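Local coordinates for coelenterazine-binding protein ca-bound apo form (Renilla muelleri, PDB 2HQ8) that binds the luciferin coelenterazine and very probably makes it available to luciferase and oxygen only when calcium is bound, at residues K15-M20 / S77-A82; E34-I39 / Q59-V64; I106-I111 / I155-F160. All blocks are in the same frame, centred on the assembly; numbering follows the deposited sequence.

How the contacts relate
Contacts 1 and 2 both join EF-hand 1 to EF-hand 2, but through different helices. Contact 3 joins EF-hand 3 to EF-hand 4 and, like contact 1, pairs an entering helix with an exiting one. Contact 2 is buried and apolar, and rings dominate it. Contact 1 is partly buried: methionine and alanine pack closely, and a lysine and a glutamate stand at its rim. Contact 3, also partly buried, is the one with polar bonds across it, a salt bridge and a tyrosine hydroxyl. Contacts 2 and 3 each also carry a calcium ligand. They touch where Val-64 and Phe-61 lie against Ile-106, Met-107 and Cys-110. Contacts 1 and 3 lie on opposite sides of the chain's centre.

Contact 1. Residues K15-M20 / S77-A82; sequences KMKTRM and SVEEAA
Met-20 lies against Val-78, Ala-81 and Ala-82, where the entering helix of EF-hand 1 (6-23) crosses the exiting helix of EF-hand 2 (78-89). This is packing within a pair of EF-hands. The short helical segments approach to 8.7 Å between axes, and their directions differ by 133°.

The tight part is built on Met-20. Met-20 CG lies against the methyl of Ala-81, 3.6 Å from Ala-81 CB. The bend at chi2 (-44°) keeps SD beside the same methyl, and the chain then runs on to the backbone. At the first turn of helix 78-89, Val-78 turns CG1 to the backbone of Met-20, 3.7 Å from Met-20 O. Small residues let the helices come close. Ala-82 fits its methyl against the turn formed by Met-16 and Lys-17, with Ala-82 CB 4.1 Å from Met-16 CB. Beyond that, Met-16 bends away to touch Ala-85, Thr-86 and Leu-89 of helix 78-89 and Phe-167 of helix 157-169.

The other side is loose. Lys-17 runs extended beyond CG along the rim; near its base, Lys-17 CG packs 3.9 Å from Ala-82 CB. Glu-79 is exposed and brings its carboxylate back toward this lysine. Lys-17 NZ and Glu-79 OE1 stay 5.1 Å apart, so the opposite charges probably attract without direct contact.

The start of helix 78-89 is fixed locally. Ser-77 is its N-cap, and Ser-77 OG accepts a bond of 2.9 Å from Glu-80 N. Val-78 also shares backbone hydrogen bonds with Gly-29. The Met-20 methyl sits over one face of the Arg-19 guanidinium, and Met-20 CE is 3.5 Å from Ala-81 O.

Contact 2. Residues E34-I39 / Q59-V64; sequences EDYELI and QEFLRV. With CA (calcium ion), chain D.
Tyr-36 and Phe-61 both hold CG beside the backbone N, with chi1 near -74° and -88°, and these torsions send each ring across to the other helix. The contact pairs the exiting helix of EF-hand 1 (33-46) with the entering helix of EF-hand 2 (51-67); the axes of the two short segments run nearly antiparallel, at 155°. The two side chains cross at about a right angle. Each lies by the other's backbone carbonyl: Phe-61 CB is 3.6 Å from Tyr-36 O, and Tyr-36 CD2 is 3.8 Å from Phe-61 O.

Two aliphatic side chains complete the buried part. The CG2 branch of Ile-39 meets the Phe-61 ring, 3.5 Å from Phe-61 CE2. Val-64 offers CG1 to the tyrosine, 3.8 Å from Tyr-36 CE2. An alanine in place of Phe-61 takes away the ring against Ile-39 and would probably leave a gap between that residue and Cys-110 of helix 94-111.

The rim is mixed. Leu-62 CD2 rests 3.9 Å from Glu-37 CB, while the Glu-37 carboxylate forms a salt bridge with Arg-58.

Asp-35 faces the calcium loop instead. Asp-24, Thr-26, Asp-28 and the carbonyl of Phe-30 also bind this calcium ion, and water 1 completes the set. Asp-35 grips the ion with both oxygens, OD1 and OD2 each 2.5 Å from calcium.

Contact 3. Residues I106-I111 / I155-F160; sequences IMYDCI and ISRDEF. With CA (calcium ion), chain C.
Tyr-108 reaches into the start of helix 157-169 with CG anti to its backbone N (chi1 -178°). Tyr-108 OH stands 2.9 Å from Ile-155 O, and Gly-117 O is a second acceptor for the same single proton. Tyr-108 OH nears Arg-157 N at too poor an angle for a bond.

Arg-157 crosses the Tyr-108 face with its CA and CG, CA in a CH-pi contact. Its guanidinium reaches the ring's rim, with Tyr-108 CD2 over one guanidinium face and the planes 51° apart. Arg-157 NH1 forms a salt bridge with Asp-109, 3.1 Å to Asp-109 OD1 and fairly straight at 158°. Water 2 donates to Asp-109 OD1 at 2.6 Å and accepts weakly from Arg-157 NH2.

Ser-156 N donates to Glu-159 OE1, 3.1 Å away. Both carboxylate oxygens of Glu-159 also bind calcium, as the last ligand of EF-hand 4. Water 3, another calcium ligand, donates to Ser-156 OG.

The apolar part is an offset edge-to-face pair, the edge of Tyr-108 toward Phe-160. Helix 94-111, entering EF-hand 3, thus joins the exiting helix of EF-hand 4. Ile-155 bonds through its backbone to Val-119 of the neighbouring calcium loop, and Met-107 touches helix 51-67.

Contact 1. Residues K15-M20 / S77-A82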
loop_
_atom_site.group_PDB
_atom_site.type_symbol
_atom_site.label_atom_id
_atom_site.label_comp_id
_atom_site.label_asym_id
_atom_site.label_seq_id
_atom_site.Cartn_x
_atom_site.Cartn_y
_atom_site.Cartn_z
ATOM N N LYS A 15 -10.195 -4.245 6.352
ATOM C CA LYS A 15 -9.093 -4.114 5.402
ATOM C C LYS A 15 -8.897 -2.642 5.005
ATOM O O LYS A 15 -7.779 -2.165 4.965
ATOM C CB LYS A 15 -9.360 -4.975 4.146
ATOM C CG LYS A 15 -9.024 -6.479 4.312
ATOM C CD LYS A 15 -8.909 -7.171 2.961
ATOM C CE LYS A 15 -10.206 -7.059 2.138
ATOM N NZ LYS A 15 -10.158 -7.959 0.926
ATOM N N MET A 16 -9.986 -1.934 4.727
ATOM C CA MET A 16 -9.893 -0.533 4.290
ATOM C C MET A 16 -9.392 0.386 5.424
ATOM O O MET A 16 -8.585 1.273 5.185
ATOM C CB MET A 16 -11.197 -0.043 3.681
ATOM C CG MET A 16 -11.604 -0.741 2.363
ATOM S SD MET A 16 -10.346 -0.785 1.077
ATOM C CE MET A 16 -9.715 -2.463 1.276
ATOM N N LYS A 17 -9.846 0.126 6.652
ATOM C CA LYS A 17 -9.333 0.814 7.842
ATOM C C LYS A 17 -7.828 0.608 8.043
ATOM O O LYS A 17 -7.114 1.549 8.365
ATOM C CB LYS A 17 -10.092 0.350 9.090
ATOM C CG LYS A 17 -11.433 1.051 9.236
ATOM C CD LYS A 17 -12.141 0.573 10.502
ATOM C CE LYS A 17 -13.586 1.077 10.521
ATOM N NZ LYS A 17 -14.354 0.262 11.487
ATOM N N THR A 18 -7.355 -0.616 7.837
ATOM C CA THR A 18 -5.943 -0.937 7.950
ATOM C C THR A 18 -5.153 -0.112 6.945
ATOM O O THR A 18 -4.178 0.529 7.333
ATOM C CB THR A 18 -5.653 -2.443 7.705
ATOM O OG1 THR A 18 -6.403 -3.257 8.628
ATOM C CG2 THR A 18 -4.123 -2.732 7.855
ATOM N N ARG A 19 -5.564 -0.166 5.669
ATOM C CA ARG A 19 -4.964 0.630 4.579
ATOM C C ARG A 19 -4.839 2.119 5.012
ATOM O O ARG A 19 -3.728 2.673 5.071
ATOM C CB ARG A 19 -5.782 0.467 3.287
ATOM C CG ARG A 19 -5.379 1.357 2.095
ATOM C CD ARG A 19 -6.181 0.916 0.863
ATOM N NE ARG A 19 -6.439 2.014 -0.067
ATOM C CZ ARG A 19 -7.520 2.118 -0.847
ATOM N NH1 ARG A 19 -7.672 3.184 -1.647
ATOM N NH2 ARG A 19 -8.465 1.183 -0.830
ATOM N N MET A 20 -5.972 2.733 5.375
ATOM C CA MET A 20 -5.973 4.179 5.702
ATOM C C MET A 20 -5.133 4.501 6.959
ATOM O O MET A 20 -4.366 5.474 6.995
ATOM C CB MET A 20 -7.416 4.704 5.813
ATOM C CG MET A 20 -8.282 4.472 4.576
ATOM S SD MET A 20 -7.487 4.833 3.009
ATOM C CE MET A 20 -8.710 4.194 1.890
ATOM N N SER A 77 -10.450 12.397 6.240
ATOM C CA SER A 77 -10.384 11.602 7.496
ATOM C C SER A 77 -10.204 10.117 7.170
ATOM O O SER A 77 -10.752 9.633 6.180
ATOM C CB SER A 77 -11.631 11.808 8.374
ATOM O OG SER A 77 -12.746 11.070 7.928
ATOM N N VAL A 78 -9.440 9.409 8.001
ATOM C CA VAL A 78 -9.227 7.964 7.785
ATOM C C VAL A 78 -10.544 7.194 7.828
ATOM O O VAL A 78 -10.751 6.211 7.098
ATOM C CB VAL A 78 -8.153 7.370 8.769
ATOM C CG1 VAL A 78 -6.792 7.929 8.447
ATOM C CG2 VAL A 78 -8.521 7.610 10.231
ATOM N N GLU A 79 -11.461 7.665 8.674
ATOM C CA GLU A 79 -12.806 7.118 8.695
ATOM C C GLU A 79 -13.553 7.290 7.345
ATOM O O GLU A 79 -14.076 6.307 6.797
ATOM C CB GLU A 79 -13.627 7.713 9.859
ATOM C CG GLU A 79 -15.118 7.469 9.752
ATOM C CD GLU A 79 -15.538 6.094 10.235
ATOM O OE1 GLU A 79 -14.653 5.317 10.679
ATOM O OE2 GLU A 79 -16.759 5.793 10.165
ATOM N N GLU A 80 -13.623 8.517 6.831
ATOM C CA GLU A 80 -14.257 8.751 5.530
ATOM C C GLU A 80 -13.572 7.935 4.419
ATOM O O GLU A 80 -14.243 7.297 3.615
ATOM C CB GLU A 80 -14.246 10.228 5.161
ATOM C CG GLU A 80 -14.869 10.522 3.780
ATOM C CD GLU A 80 -14.687 11.960 3.346
ATOM O OE1 GLU A 80 -14.872 12.875 4.208
ATOM O OE2 GLU A 80 -14.352 12.185 2.144
ATOM N N ALA A 81 -12.254 8.012 4.371
ATOM C CA ALA A 81 -11.459 7.314 3.349
ATOM C C ALA A 81 -11.816 5.826 3.325
ATOM O O ALA A 81 -12.065 5.253 2.257
ATOM C CB ALA A 81 -9.975 7.526 3.599
ATOM N N ALA A 82 -11.870 5.209 4.501
ATOM C CA ALA A 82 -12.128 3.767 4.619
ATOM C C ALA A 82 -13.558 3.421 4.195
ATOM O O ALA A 82 -13.782 2.477 3.423
ATOM C CB ALA A 82 -11.846 3.286 6.061
#

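Contact 2. Residues E34-I39 / Q59-V64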
loop_
_atom_site.group_PDB
_atom_site.type_symbol
_atom_site.label_atom_id
_atom_site.label_comp_id
_atom_site.label_asym_id
_atom_site.label_seq_id
_atom_site.Cartn_x
_atom_site.Cartn_y
_atom_site.Cartn_z
ATOM N N GLU A 34 1.089 15.196 2.752
ATOM C CA GLU A 34 2.096 15.097 3.809
ATOM C C GLU A 34 2.423 13.648 4.184
ATOM O O GLU A 34 3.607 13.339 4.446
ATOM C CB GLU A 34 1.632 15.848 5.061
ATOM C CG GLU A 34 1.635 17.423 4.895
ATOM C CD GLU A 34 0.403 18.021 4.180
ATOM O OE1 GLU A 34 -0.582 17.334 3.873
ATOM O OE2 GLU A 34 0.454 19.229 3.902
ATOM N N ASP A 35 1.387 12.798 4.244
ATOM C CA ASP A 35 1.555 11.337 4.468
ATOM C C ASP A 35 2.413 10.668 3.378
ATOM O O ASP A 35 3.369 9.946 3.679
ATOM C CB ASP A 35 0.198 10.618 4.584
ATOM C CG ASP A 35 -0.604 11.097 5.773
ATOM O OD1 ASP A 35 -0.061 11.027 6.899
ATOM O OD2 ASP A 35 -1.769 11.541 5.599
ATOM N N TYR A 36 2.019 10.857 2.128
ATOM C CA TYR A 36 2.819 10.352 1.005
ATOM C C TYR A 36 4.245 10.835 1.055
ATOM O O TYR A 36 5.166 10.048 0.855
ATOM C CB TYR A 36 2.137 10.651 -0.351
ATOM C CG TYR A 36 0.968 9.730 -0.546
ATOM C CD1 TYR A 36 -0.233 9.940 0.142
ATOM C CD2 TYR A 36 1.060 8.609 -1.373
ATOM C CE1 TYR A 36 -1.295 9.090 0.019
ATOM C CE2 TYR A 36 -0.031 7.749 -1.527
ATOM C CZ TYR A 36 -1.203 8.007 -0.817
ATOM O OH TYR A 36 -2.274 7.166 -0.924
ATOM N N GLU A 37 4.442 12.116 1.356
ATOM C CA GLU A 37 5.810 12.652 1.442
ATOM C C GLU A 37 6.608 11.989 2.559
ATOM O O GLU A 37 7.760 11.559 2.362
ATOM C CB GLU A 37 5.787 14.157 1.645
ATOM C CG GLU A 37 7.201 14.731 1.519
ATOM C CD GLU A 37 7.286 16.194 1.894
ATOM O OE1 GLU A 37 6.411 16.679 2.664
ATOM O OE2 GLU A 37 8.260 16.832 1.448
ATOM N N LEU A 38 5.979 11.824 3.705
ATOM C CA LEU A 38 6.664 11.206 4.839
ATOM C C LEU A 38 7.028 9.733 4.603
ATOM O O LEU A 38 8.083 9.283 5.051
ATOM C CB LEU A 38 5.842 11.336 6.108
ATOM C CG LEU A 38 6.484 10.828 7.405
ATOM C CD1 LEU A 38 7.894 11.394 7.595
ATOM C CD2 LEU A 38 5.537 11.106 8.576
ATOM N N ILE A 39 6.162 9.009 3.913
ATOM C CA ILE A 39 6.417 7.590 3.601
ATOM C C ILE A 39 7.678 7.539 2.731
ATOM O O ILE A 39 8.542 6.688 2.955
ATOM C CB ILE A 39 5.195 6.938 2.890
ATOM C CG1 ILE A 39 3.990 6.813 3.832
ATOM C CG2 ILE A 39 5.561 5.568 2.282
ATOM C CD1 ILE A 39 2.691 6.384 3.065
ATOM N N GLN A 59 9.539 12.546 -5.150
ATOM C CA GLN A 59 8.726 13.077 -6.256
ATOM C C GLN A 59 7.696 12.061 -6.746
ATOM O O GLN A 59 6.576 12.429 -7.032
ATOM C CB GLN A 59 9.608 13.579 -7.411
ATOM C CG GLN A 59 10.319 14.916 -7.097
ATOM C CD GLN A 59 9.372 16.012 -6.693
ATOM O OE1 GLN A 59 8.302 16.186 -7.289
ATOM N NE2 GLN A 59 9.747 16.767 -5.664
ATOM N N GLU A 60 8.070 10.782 -6.779
ATOM C CA GLU A 60 7.154 9.729 -7.238
ATOM C C GLU A 60 5.971 9.605 -6.293
ATOM O O GLU A 60 4.840 9.497 -6.731
ATOM C CB GLU A 60 7.884 8.393 -7.371
ATOM C CG GLU A 60 8.696 8.249 -8.666
ATOM C CD GLU A 60 9.624 7.047 -8.621
ATOM O OE1 GLU A 60 9.166 5.979 -8.172
ATOM O OE2 GLU A 60 10.818 7.192 -9.020
ATOM N N PHE A 61 6.233 9.621 -4.988
ATOM C CA PHE A 61 5.144 9.507 -4.026
ATOM C C PHE A 61 4.195 10.697 -4.112
ATOM O O PHE A 61 2.992 10.528 -4.023
ATOM C CB PHE A 61 5.679 9.349 -2.616
ATOM C CG PHE A 61 5.931 7.918 -2.252
ATOM C CD1 PHE A 61 7.118 7.301 -2.621
ATOM C CD2 PHE A 61 4.969 7.198 -1.538
ATOM C CE1 PHE A 61 7.360 5.930 -2.287
ATOM C CE2 PHE A 61 5.181 5.817 -1.195
ATOM C CZ PHE A 61 6.383 5.198 -1.575
ATOM N N LEU A 62 4.758 11.882 -4.319
ATOM C CA LEU A 62 3.941 13.093 -4.428
ATOM C C LEU A 62 3.110 13.057 -5.702
ATOM O O LEU A 62 1.996 13.565 -5.707
ATOM C CB LEU A 62 4.800 14.361 -4.371
ATOM C CG LEU A 62 5.385 14.666 -2.988
ATOM C CD1 LEU A 62 6.348 15.845 -3.104
ATOM C CD2 LEU A 62 4.325 14.879 -1.901
ATOM N N ARG A 63 3.659 12.451 -6.763
ATOM C CA ARG A 63 2.898 12.276 -8.008
ATOM C C ARG A 63 1.682 11.395 -7.778
ATOM O O ARG A 63 0.595 11.675 -8.297
ATOM C CB ARG A 63 3.795 11.743 -9.137
ATOM C CG ARG A 63 3.123 11.655 -10.480
ATOM C CD ARG A 63 3.573 12.799 -11.366
ATOM N NE ARG A 63 4.842 12.510 -12.039
ATOM C CZ ARG A 63 4.959 11.787 -13.153
ATOM N NH1 ARG A 63 3.892 11.241 -13.735
ATOM N NH2 ARG A 63 6.157 11.594 -13.680
ATOM N N VAL A 64 1.842 10.339 -6.983
ATOM C CA VAL A 64 0.727 9.492 -6.609
ATOM C C VAL A 64 -0.294 10.312 -5.810
ATOM O O VAL A 64 -1.496 10.263 -6.089
ATOM C CB VAL A 64 1.201 8.274 -5.796
ATOM C CG1 VAL A 64 0.001 7.457 -5.277
ATOM C CG2 VAL A 64 2.117 7.419 -6.656
HETATM CA CA CA D . -2.008 12.098 7.985
HETATM O O HOH W 1 -2.490 14.274 7.137
#

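Contact 3. Residues I106-I111 / I155-F160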
loop_
_atom_site.group_PDB
_atom_site.type_symbol
_atom_site.label_atom_id
_atom_site.label_comp_id
_atom_site.label_asym_id
_atom_site.label_seq_id
_atom_site.Cartn_x
_atom_site.Cartn_y
_atom_site.Cartn_z
ATOM N N ILE A 106 0.951 1.508 -9.797
ATOM C CA ILE A 106 1.718 2.714 -9.549
ATOM C C ILE A 106 2.404 2.623 -8.171
ATOM O O ILE A 106 3.530 3.117 -8.008
ATOM C CB ILE A 106 0.898 3.989 -9.687
ATOM C CG1 ILE A 106 0.288 4.042 -11.086
ATOM C CG2 ILE A 106 1.821 5.182 -9.530
ATOM C CD1 ILE A 106 -1.110 4.611 -11.136
ATOM N N MET A 107 1.773 1.942 -7.209
ATOM C CA MET A 107 2.416 1.783 -5.892
ATOM C C MET A 107 3.601 0.822 -5.953
ATOM O O MET A 107 4.591 1.010 -5.245
ATOM C CB MET A 107 1.420 1.335 -4.814
ATOM C CG MET A 107 0.044 2.056 -4.846
ATOM S SD MET A 107 0.172 3.862 -4.691
ATOM C CE MET A 107 1.509 4.021 -3.478
ATOM N N TYR A 108 3.486 -0.231 -6.776
ATOM C CA TYR A 108 4.592 -1.157 -7.008
ATOM C C TYR A 108 5.833 -0.393 -7.460
ATOM O O TYR A 108 6.903 -0.568 -6.925
ATOM C CB TYR A 108 4.186 -2.179 -8.097
ATOM C CG TYR A 108 5.227 -3.250 -8.411
ATOM C CD1 TYR A 108 5.246 -4.451 -7.696
ATOM C CD2 TYR A 108 6.176 -3.078 -9.446
ATOM C CE1 TYR A 108 6.153 -5.455 -7.985
ATOM C CE2 TYR A 108 7.107 -4.079 -9.709
ATOM C CZ TYR A 108 7.077 -5.252 -8.988
ATOM O OH TYR A 108 7.993 -6.229 -9.251
ATOM N N ASP A 109 5.647 0.469 -8.464
ATOM C CA ASP A 109 6.731 1.224 -9.053
ATOM C C ASP A 109 7.364 2.156 -8.017
ATOM O O ASP A 109 8.589 2.238 -7.933
ATOM C CB ASP A 109 6.220 2.002 -10.269
ATOM C CG ASP A 109 5.917 1.089 -11.446
ATOM O OD1 ASP A 109 6.596 0.032 -11.588
ATOM O OD2 ASP A 109 4.988 1.444 -12.203
ATOM N N CYS A 110 6.544 2.785 -7.188
ATOM C CA CYS A 110 7.070 3.619 -6.076
ATOM C C CYS A 110 8.012 2.885 -5.143
ATOM O O CYS A 110 9.020 3.440 -4.734
ATOM C CB CYS A 110 5.962 4.226 -5.248
ATOM S SG CYS A 110 5.076 5.471 -6.158
ATOM N N ILE A 111 7.644 1.659 -4.786
ATOM C CA ILE A 111 8.381 0.818 -3.830
ATOM C C ILE A 111 9.667 0.283 -4.469
ATOM O O ILE A 111 10.645 0.036 -3.776
ATOM C CB ILE A 111 7.462 -0.358 -3.370
ATOM C CG1 ILE A 111 6.361 0.208 -2.480
ATOM C CG2 ILE A 111 8.230 -1.458 -2.584
ATOM C CD1 ILE A 111 5.167 -0.727 -2.336
ATOM N N ILE A 155 9.518 -9.976 -5.218
ATOM C CA ILE A 155 8.090 -9.860 -5.527
ATOM C C ILE A 155 8.030 -9.289 -6.947
ATOM O O ILE A 155 8.523 -8.202 -7.200
ATOM C CB ILE A 155 7.335 -8.931 -4.534
ATOM C CG1 ILE A 155 7.404 -9.489 -3.086
ATOM C CG2 ILE A 155 5.879 -8.707 -5.024
ATOM C CD1 ILE A 155 7.001 -8.451 -1.962
ATOM N N SER A 156 7.513 -10.072 -7.885
ATOM C CA SER A 156 7.328 -9.574 -9.245
ATOM C C SER A 156 5.964 -8.873 -9.381
ATOM O O SER A 156 5.103 -8.994 -8.520
ATOM C CB SER A 156 7.414 -10.741 -10.236
ATOM O OG SER A 156 6.625 -11.814 -9.779
ATOM N N ARG A 157 5.756 -8.189 -10.493
ATOM C CA ARG A 157 4.511 -7.469 -10.722
ATOM C C ARG A 157 3.287 -8.395 -10.698
ATOM O O ARG A 157 2.259 -8.006 -10.162
ATOM C CB ARG A 157 4.620 -6.660 -12.025
ATOM C CG ARG A 157 3.754 -5.448 -12.119
ATOM C CD ARG A 157 3.916 -4.816 -13.536
ATOM N NE ARG A 157 5.308 -4.450 -13.790
ATOM C CZ ARG A 157 5.841 -3.261 -13.486
ATOM N NH1 ARG A 157 5.095 -2.305 -12.917
ATOM N NH2 ARG A 157 7.126 -3.021 -13.772
ATOM N N ASP A 158 3.392 -9.612 -11.235
ATOM C CA ASP A 158 2.278 -10.591 -11.180
ATOM C C ASP A 158 1.896 -10.952 -9.758
ATOM O O ASP A 158 0.727 -11.013 -9.430
ATOM C CB ASP A 158 2.605 -11.884 -11.923
ATOM C CG ASP A 158 3.840 -12.573 -11.386
ATOM O OD1 ASP A 158 4.919 -11.988 -11.512
ATOM O OD2 ASP A 158 3.749 -13.708 -10.869
ATOM N N GLU A 159 2.904 -11.219 -8.920
ATOM C CA GLU A 159 2.670 -11.506 -7.498
ATOM C C GLU A 159 1.992 -10.333 -6.765
ATOM O O GLU A 159 1.018 -10.514 -5.985
ATOM C CB GLU A 159 4.031 -11.842 -6.857
ATOM C CG GLU A 159 4.535 -13.206 -7.373
ATOM C CD GLU A 159 5.882 -13.586 -6.838
ATOM O OE1 GLU A 159 6.636 -12.662 -6.459
ATOM O OE2 GLU A 159 6.183 -14.815 -6.813
ATOM N N PHE A 160 2.515 -9.135 -7.001
ATOM C CA PHE A 160 1.909 -7.938 -6.429
ATOM C C PHE A 160 0.480 -7.777 -6.895
ATOM O O PHE A 160 -0.385 -7.492 -6.089
ATOM C CB PHE A 160 2.706 -6.703 -6.801
ATOM C CG PHE A 160 2.286 -5.447 -6.071
ATOM C CD1 PHE A 160 2.813 -5.164 -4.807
ATOM C CD2 PHE A 160 1.419 -4.522 -6.678
ATOM C CE1 PHE A 160 2.470 -3.967 -4.128
ATOM C CE2 PHE A 160 1.061 -3.329 -6.015
ATOM C CZ PHE A 160 1.586 -3.060 -4.737
HETATM CA CA CA C . 8.699 -14.138 -6.522
HETATM O O HOH W 2 8.939 -1.154 -11.568
HETATM O O HOH W 3 8.802 -13.530 -8.833
#